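PDB 5K3J: acyl-coenzyme A oxidase from Caenorhabditis elegans, which catalyses the FAD-dependent first, desaturating step of peroxisomal beta-oxidation that shortens ascaroside pheromone side chains, passing electrons to oxygen to give hydrogen peroxide. Local coordinates for residues A312-V317 / H625-L630; V317-H322 / E329-D334. One frame throughout, in Å; residues are numbered along the deposited sequence.

Contact 1. Residues A312-V317 / H625-L630; sequences ARYSAV and HVYENL
Both Tyr314 and Val626 send a branch anti to the backbone N: Tyr314 holds CG there (chi1 176°), and Val626 holds CG1 there (chi1 -180°), which turns the methyl onto the rim of the tyrosine ring. The contact is a small apolar junction between the last turn of helix 287-315, in the C-alpha1 domain of the acyl-CoA oxidase fold, and the first turn of helix 626-636 in the C-terminal oxidase region. Val626 CG1 comes in at the ring edge, near its plane, 4.1 Å from Tyr314 CE1, and the two side chains cross at about a right angle. Near the end of helix 287-315, Val317 points toward the other segment. Its CG1 meets the other methyl of Val626, CG2, at 4.3 Å and also touches Tyr627 CE2 at 4.4 Å, approaching that ring obliquely. One valine therefore fills the corner between two successive residues of the opposing helix. No hydrogen bond joins the two segments, and the contact is van der Waals packing. Polar ties lie around it: Arg313 runs off to a salt bridge with Asp606, and Tyr627 OH makes a hydrogen bond with Arg318, an FAD-binding residue. Thr182 of the second subunit packs on Tyr627. At the start of helix 626-636, Asn629 folds back so that its ND2 donates to His625 O at 2.8 Å.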
loop_
_atom_site.group_PDB
_atom_site.type_symbol
_atom_site.label_atom_id
_atom_site.label_comp_id
_atom_site.label_asym_id
_atom_site.label_seq_id
_atom_site.Cartn_x
_atom_site.Cartn_y
_atom_site.Cartn_z
ATOM N N ALA A 312 12.872 -3.986 12.161
ATOM C CA ALA A 312 13.450 -4.711 13.290
ATOM C C ALA A 312 14.490 -3.882 14.035
ATOM O O ALA A 312 14.409 -3.726 15.253
ATOM C CB ALA A 312 14.064 -6.018 12.819
ATOM N N ARG A 313 15.459 -3.352 13.297
ATOM C CA ARG A 313 16.502 -2.520 13.885
ATOM C C ARG A 313 15.913 -1.321 14.618
ATOM O O ARG A 313 16.282 -1.036 15.756
ATOM C CB ARG A 313 17.479 -2.048 12.807
ATOM C CG ARG A 313 18.435 -3.126 12.323
ATOM C CD ARG A 313 19.317 -2.605 11.203
ATOM N NE ARG A 313 20.370 -3.546 10.836
ATOM C CZ ARG A 313 21.171 -3.395 9.787
ATOM N NH1 ARG A 313 21.035 -2.344 8.992
ATOM N NH2 ARG A 313 22.106 -4.297 9.526
ATOM N N TYR A 314 14.984 -0.632 13.966
ATOM C CA TYR A 314 14.334 0.517 14.579
ATOM C C TYR A 314 13.448 0.098 15.746
ATOM O O TYR A 314 13.257 0.862 16.693
ATOM C CB TYR A 314 13.504 1.292 13.552
ATOM C CG TYR A 314 12.741 2.440 14.167
ATOM C CD1 TYR A 314 13.384 3.625 14.487
ATOM C CD2 TYR A 314 11.383 2.335 14.444
ATOM C CE1 TYR A 314 12.699 4.678 15.057
ATOM C CE2 TYR A 314 10.689 3.386 15.016
ATOM C CZ TYR A 314 11.352 4.553 15.319
ATOM O OH TYR A 314 10.669 5.601 15.888
ATOM N N SER A 315 12.902 -1.112 15.677
ATOM C CA SER A 315 12.050 -1.614 16.749
ATOM C C SER A 315 12.867 -1.925 17.996
ATOM O O SER A 315 12.323 -2.024 19.095
ATOM C CB SER A 315 11.286 -2.862 16.298
ATOM O OG SER A 315 10.481 -2.590 15.163
ATOM N N ALA A 316 14.174 -2.080 17.819
ATOM C CA ALA A 316 15.067 -2.366 18.939
ATOM C C ALA A 316 15.745 -1.099 19.446
ATOM O O ALA A 316 16.553 -1.146 20.372
ATOM C CB ALA A 316 16.110 -3.404 18.538
ATOM N N VAL A 317 15.417 0.032 18.829
ATOM C CA VAL A 317 15.897 1.330 19.295
ATOM C C VAL A 317 14.751 2.122 19.910
ATOM O O VAL A 317 14.840 2.578 21.051
ATOM C CB VAL A 317 16.519 2.157 18.158
ATOM C CG1 VAL A 317 16.859 3.561 18.649
ATOM C CG2 VAL A 317 17.747 1.447 17.587
ATOM N N HIS A 625 22.269 4.553 15.021
ATOM C CA HIS A 625 22.171 5.944 15.438
ATOM C C HIS A 625 21.053 6.634 14.663
ATOM O O HIS A 625 21.285 7.269 13.637
ATOM C CB HIS A 625 23.509 6.654 15.242
ATOM C CG HIS A 625 24.626 6.051 16.040
ATOM N ND1 HIS A 625 24.422 5.466 17.272
ATOM C CD2 HIS A 625 25.948 5.923 15.777
ATOM C CE1 HIS A 625 25.572 5.012 17.738
ATOM N NE2 HIS A 625 26.514 5.276 16.850
ATOM N N VAL A 626 19.834 6.496 15.168
ATOM C CA VAL A 626 18.648 6.975 14.471
ATOM C C VAL A 626 18.334 8.439 14.756
ATOM O O VAL A 626 18.345 9.269 13.846
ATOM C CB VAL A 626 17.425 6.135 14.845
ATOM C CG1 VAL A 626 16.202 6.645 14.104
ATOM C CG2 VAL A 626 17.690 4.661 14.553
ATOM N N TYR A 627 18.059 8.744 16.021
ATOM C CA TYR A 627 17.606 10.072 16.433
ATOM C C TYR A 627 18.601 11.168 16.079
ATOM O O TYR A 627 18.214 12.228 15.590
ATOM C CB TYR A 627 17.327 10.085 17.938
ATOM C CG TYR A 627 16.148 9.228 18.339
ATOM C CD1 TYR A 627 14.938 9.318 17.665
ATOM C CD2 TYR A 627 16.252 8.319 19.381
ATOM C CE1 TYR A 627 13.856 8.533 18.028
ATOM C CE2 TYR A 627 15.177 7.528 19.751
ATOM C CZ TYR A 627 13.983 7.641 19.072
ATOM O OH TYR A 627 12.914 6.856 19.438
ATOM N N GLU A 628 19.879 10.901 16.323
ATOM C CA GLU A 628 20.938 11.849 16.004
ATOM C C GLU A 628 20.957 12.164 14.513
ATOM O O GLU A 628 21.067 13.324 14.116
ATOM C CB GLU A 628 22.299 11.303 16.439
ATOM C CG GLU A 628 23.481 12.139 15.971
ATOM C CD GLU A 628 24.805 11.419 16.146
ATOM O OE1 GLU A 628 25.544 11.292 15.148
ATOM O OE2 GLU A 628 25.109 10.982 17.278
ATOM N N ASN A 629 20.835 11.123 13.696
ATOM C CA ASN A 629 20.910 11.271 12.248
ATOM C C ASN A 629 19.570 11.614 11.595
ATOM O O ASN A 629 19.541 12.172 10.497
ATOM C CB ASN A 629 21.477 9.995 11.618
ATOM C CG ASN A 629 22.971 9.846 11.845
ATOM O OD1 ASN A 629 23.778 10.456 11.142
ATOM N ND2 ASN A 629 23.346 9.033 12.824
ATOM N N LEU A 630 18.466 11.282 12.262
ATOM C CA LEU A 630 17.142 11.636 11.751
ATOM C C LEU A 630 16.994 13.150 11.735
ATOM O O LEU A 630 16.417 13.724 10.813
ATOM C CB LEU A 630 16.033 11.002 12.596
ATOM C CG LEU A 630 14.597 11.210 12.099
ATOM C CD1 LEU A 630 14.482 10.792 10.650
ATOM C CD2 LEU A 630 13.615 10.429 12.952
#

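Contact 2. Residues V317-H322 / E329-D334; sequences VRRQGH and EVKVLD. With FAD (flavin-adenine dinucleotide), chain G.
Part of the FAD site, at the adenosine and its phosphate, is formed by a loop that folds back on itself between helices 287-315 and 336-340. Three backbone hydrogen bonds join its arms: Val332 N to Arg318 O, Gln320 N to Val330 O and Val330 N to Gly321 O, with Arg319 and Lys331 forming a single beta bridge between them. Arg318 grips the phosphate. Its chain bends at chi2 (65°), swinging the guanidinium edge-on to the phosphate, where NE and NH2 both donate to FAD O2A, at 2.6 Å and 3.0 Å, with the oxygen in the guanidinium plane. The Val332 side chain passes at a slant to that of Arg318, its CG2 3.9 Å from Arg318 CB and its CG1 3.5 Å from FAD O4B, so the ribose rests on a methyl. Next along the same arm, Arg319 stretches out and NH1 reaches Glu329 O on the other at 3.1 Å, in the carbonyl plane, while Lys331 CG and CE lie over one face of the guanidinium. The charges of Arg319 and Lys331 are close, but Arg319 forms a salt bridge with Glu13, while Lys331 NZ bonds Glu13 O and makes salt bridges with Glu16 and Glu17, which probably balances them. Replacing Arg319 by an alanine is likely to leave Glu329 O without this donor and Glu13 without its salt-bridge mate, and to uncover the Lys331 chain. Glu329 CG sits over one face of the His322 ring in a CH-pi contact, 4.3 Å from its centroid, and Glu329 OE1 makes a hydrogen bond with His154 of the second subunit. With Ser156 of that subunit also bonding the cofactor, this is the FAD site shared across the acyl-CoA oxidase dimer.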
loop_
_atom_site.group_PDB
_atom_site.type_symbol
_atom_site.label_atom_id
_atom_site.label_comp_id
_atom_site.label_asym_id
_atom_site.label_seq_id
_atom_site.Cartn_x
_atom_site.Cartn_y
_atom_site.Cartn_z
ATOM N N VAL A 317 15.417 0.032 18.829
ATOM C CA VAL A 317 15.897 1.330 19.295
ATOM C C VAL A 317 14.751 2.122 19.910
ATOM O O VAL A 317 14.840 2.578 21.051
ATOM C CB VAL A 317 16.519 2.157 18.158
ATOM C CG1 VAL A 317 16.859 3.561 18.649
ATOM C CG2 VAL A 317 17.747 1.447 17.587
ATOM N N ARG A 318 13.681 2.275 19.133
ATOM C CA ARG A 318 12.482 2.983 19.572
ATOM C C ARG A 318 11.941 2.429 20.884
ATOM O O ARG A 318 11.379 1.335 20.925
ATOM C CB ARG A 318 11.394 2.906 18.498
ATOM C CG ARG A 318 10.045 3.474 18.922
ATOM C CD ARG A 318 10.143 4.968 19.185
ATOM N NE ARG A 318 8.844 5.633 19.112
ATOM C CZ ARG A 318 8.696 6.952 19.043
ATOM N NH1 ARG A 318 9.769 7.734 19.031
ATOM N NH2 ARG A 318 7.485 7.493 18.977
ATOM N N ARG A 319 12.119 3.186 21.959
ATOM C CA ARG A 319 11.513 2.833 23.232
ATOM C C ARG A 319 10.225 3.624 23.430
ATOM O O ARG A 319 10.215 4.847 23.305
ATOM C CB ARG A 319 12.479 3.086 24.388
ATOM C CG ARG A 319 13.775 2.302 24.299
ATOM C CD ARG A 319 14.666 2.638 25.480
ATOM N NE ARG A 319 15.901 1.861 25.488
ATOM C CZ ARG A 319 16.027 0.672 26.073
ATOM N NH1 ARG A 319 14.987 0.116 26.692
ATOM N NH2 ARG A 319 17.191 0.034 26.039
ATOM N N GLN A 320 9.139 2.921 23.730
ATOM C CA GLN A 320 7.842 3.564 23.899
ATOM C C GLN A 320 6.910 2.719 24.759
ATOM O O GLN A 320 6.716 1.532 24.497
ATOM C CB GLN A 320 7.199 3.832 22.538
ATOM C CG GLN A 320 7.190 5.295 22.131
ATOM C CD GLN A 320 6.002 6.043 22.694
ATOM O OE1 GLN A 320 5.048 5.436 23.180
ATOM N NE2 GLN A 320 6.047 7.365 22.628
ATOM N N GLY A 321 6.332 3.343 25.779
ATOM C CA GLY A 321 5.444 2.652 26.695
ATOM C C GLY A 321 6.232 2.002 27.812
ATOM O O GLY A 321 7.461 1.983 27.779
ATOM N N HIS A 322 5.526 1.468 28.802
ATOM C CA HIS A 322 6.166 0.802 29.931
ATOM C C HIS A 322 5.689 -0.640 30.074
ATOM O O HIS A 322 4.518 -0.943 29.841
ATOM C CB HIS A 322 5.897 1.567 31.233
ATOM C CG HIS A 322 6.708 2.817 31.386
ATOM N ND1 HIS A 322 8.016 2.805 31.823
ATOM C CD2 HIS A 322 6.392 4.116 31.178
ATOM C CE1 HIS A 322 8.473 4.044 31.869
ATOM N NE2 HIS A 322 7.508 4.859 31.483
ATOM N N GLU A 329 11.569 3.395 29.503
ATOM C CA GLU A 329 10.612 2.804 28.571
ATOM C C GLU A 329 11.170 1.531 27.937
ATOM O O GLU A 329 12.384 1.365 27.829
ATOM C CB GLU A 329 10.233 3.810 27.483
ATOM C CG GLU A 329 9.423 4.994 27.988
ATOM C CD GLU A 329 9.262 6.078 26.941
ATOM O OE1 GLU A 329 10.281 6.693 26.560
ATOM O OE2 GLU A 329 8.119 6.317 26.499
ATOM N N VAL A 330 10.278 0.637 27.520
ATOM C CA VAL A 330 10.690 -0.614 26.894
ATOM C C VAL A 330 10.848 -0.468 25.381
ATOM O O VAL A 330 10.162 0.336 24.748
ATOM C CB VAL A 330 9.674 -1.752 27.198
ATOM C CG1 VAL A 330 8.347 -1.513 26.480
ATOM C CG2 VAL A 330 10.246 -3.109 26.821
ATOM N N LYS A 331 11.770 -1.238 24.810
ATOM C CA LYS A 331 11.887 -1.346 23.361
ATOM C C LYS A 331 10.581 -1.890 22.778
ATOM O O LYS A 331 10.022 -2.859 23.293
ATOM C CB LYS A 331 13.059 -2.253 22.979
ATOM C CG LYS A 331 14.429 -1.757 23.444
ATOM C CD LYS A 331 15.533 -2.707 22.994
ATOM C CE LYS A 331 16.908 -2.233 23.429
ATOM N NZ LYS A 331 17.973 -3.110 22.875
ATOM N N VAL A 332 10.097 -1.267 21.706
ATOM C CA VAL A 332 8.801 -1.625 21.134
ATOM C C VAL A 332 8.818 -3.015 20.512
ATOM O O VAL A 332 7.769 -3.621 20.306
ATOM C CB VAL A 332 8.348 -0.604 20.071
ATOM C CG1 VAL A 332 7.965 0.713 20.731
ATOM C CG2 VAL A 332 9.437 -0.404 19.031
ATOM N N LEU A 333 10.013 -3.521 20.228
ATOM C CA LEU A 333 10.156 -4.866 19.688
ATOM C C LEU A 333 9.761 -5.918 20.724
ATOM O O LEU A 333 9.507 -7.068 20.382
ATOM C CB LEU A 333 11.594 -5.100 19.207
ATOM C CG LEU A 333 11.924 -6.438 18.534
ATOM C CD1 LEU A 333 10.982 -6.709 17.366
ATOM C CD2 LEU A 333 13.379 -6.470 18.084
ATOM N N ASP A 334 9.696 -5.522 21.990
ATOM C CA ASP A 334 9.349 -6.458 23.055
ATOM C C ASP A 334 7.853 -6.760 23.083
ATOM O O ASP A 334 7.434 -7.829 23.531
ATOM C CB ASP A 334 9.800 -5.919 24.414
ATOM C CG ASP A 334 11.290 -6.090 24.640
ATOM O OD1 ASP A 334 11.915 -6.866 23.888
ATOM O OD2 ASP A 334 11.834 -5.462 25.571
HETATM P PA FAD G . 4.983 4.502 18.319
HETATM O O1A FAD G . 4.227 4.894 19.590
HETATM O O2A FAD G . 6.454 4.728 18.509
HETATM O O5B FAD G . 4.717 2.942 17.993
HETATM C C5B FAD G . 5.501 2.314 16.966
HETATM C C4B FAD G . 5.322 0.771 17.092
HETATM O O4B FAD G . 5.428 0.420 18.342
HETATM C C3B FAD G . 3.908 0.368 16.658
HETATM O O3B FAD G . 3.945 -0.799 16.004
HETATM C C2B FAD G . 3.128 0.203 17.994
HETATM O O2B FAD G . 2.060 -0.838 17.841
HETATM C C1B FAD G . 4.024 -0.203 18.818
HETATM N N9A FAD G . 3.728 0.240 20.146
HETATM C C8A FAD G . 4.121 1.393 20.717
HETATM N N7A FAD G . 3.630 1.418 21.982
HETATM C C5A FAD G . 2.929 0.265 22.187
HETATM C C6A FAD G . 2.233 -0.215 23.290
HETATM N N6A FAD G . 1.972 0.273 24.602
HETATM N N1A FAD G . 1.621 -1.397 23.228
HETATM C C2A FAD G . 1.680 -2.138 22.085
HETATM N N3A FAD G . 2.361 -1.671 21.005
HETATM C C4A FAD G . 2.986 -0.463 21.065
HETATM N N1 FAD G . 1.391 14.638 15.806
HETATM C C2 FAD G . 0.982 15.943 16.317
HETATM O O2 FAD G . 1.143 16.212 17.489
HETATM N N3 FAD G . 0.378 16.930 15.417
HETATM C C4 FAD G . 0.190 16.619 14.053
HETATM O O4 FAD G . -0.325 17.460 13.287
HETATM C C4X FAD G . 0.605 15.290 13.528
HETATM N N5 FAD G . 0.415 14.967 12.134
HETATM C C5X FAD G . 0.825 13.661 11.623
HETATM C C6 FAD G . 0.638 13.351 10.265
HETATM C C7 FAD G . 1.031 12.092 9.771
HETATM C C7M FAD G . 0.731 11.985 8.272
HETATM C C8 FAD G . 1.608 11.149 10.628
HETATM C C8M FAD G . 2.065 9.768 10.189
HETATM C C9 FAD G . 1.799 11.454 11.991
HETATM C C9A FAD G . 1.407 12.709 12.490
HETATM N N10 FAD G . 1.601 13.034 13.917
HETATM C C10 FAD G . 1.202 14.318 14.419
HETATM C "C1'" FAD G . 2.216 12.051 14.836
HETATM C "C2'" FAD G . 1.232 10.938 15.182
HETATM O "O2'" FAD G . 0.162 11.469 15.883
HETATM C "C3'" FAD G . 1.947 9.935 16.044
HETATM O "O3'" FAD G . 3.077 9.460 15.356
HETATM C "C4'" FAD G . 1.035 8.781 16.365
HETATM O "O4'" FAD G . -0.048 9.244 17.137
HETATM C "C5'" FAD G . 1.815 7.745 17.145
HETATM O "O5'" FAD G . 2.992 7.422 16.418
HETATM P P FAD G . 4.311 6.968 17.200
HETATM O O1P FAD G . 5.531 7.641 16.563
HETATM O O2P FAD G . 4.222 7.361 18.640
HETATM O O3P FAD G . 4.458 5.400 17.108
#

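How the contacts relate
From the N terminus, the chain first reaches 312-317, where helix 287-315 ends, and runs directly into 317-322, so Val317 is shared by the segments of both contacts. Contact 2 closes a short loop, the chain turning back after six residues to 329-334 before helix 336-340. Contact 1 closes only some three hundred residues later, when helix 626-636 begins, and contact 2 is therefore nested inside the large loop it makes. Their centres lie about 12 Å apart and they meet directly, through a probable hydrogen bond from Leu333 N to Ser315 O. Together they tie the C-alpha1 helix end and its cofactor-binding loop to the C-terminal region, and both also touch the second subunit.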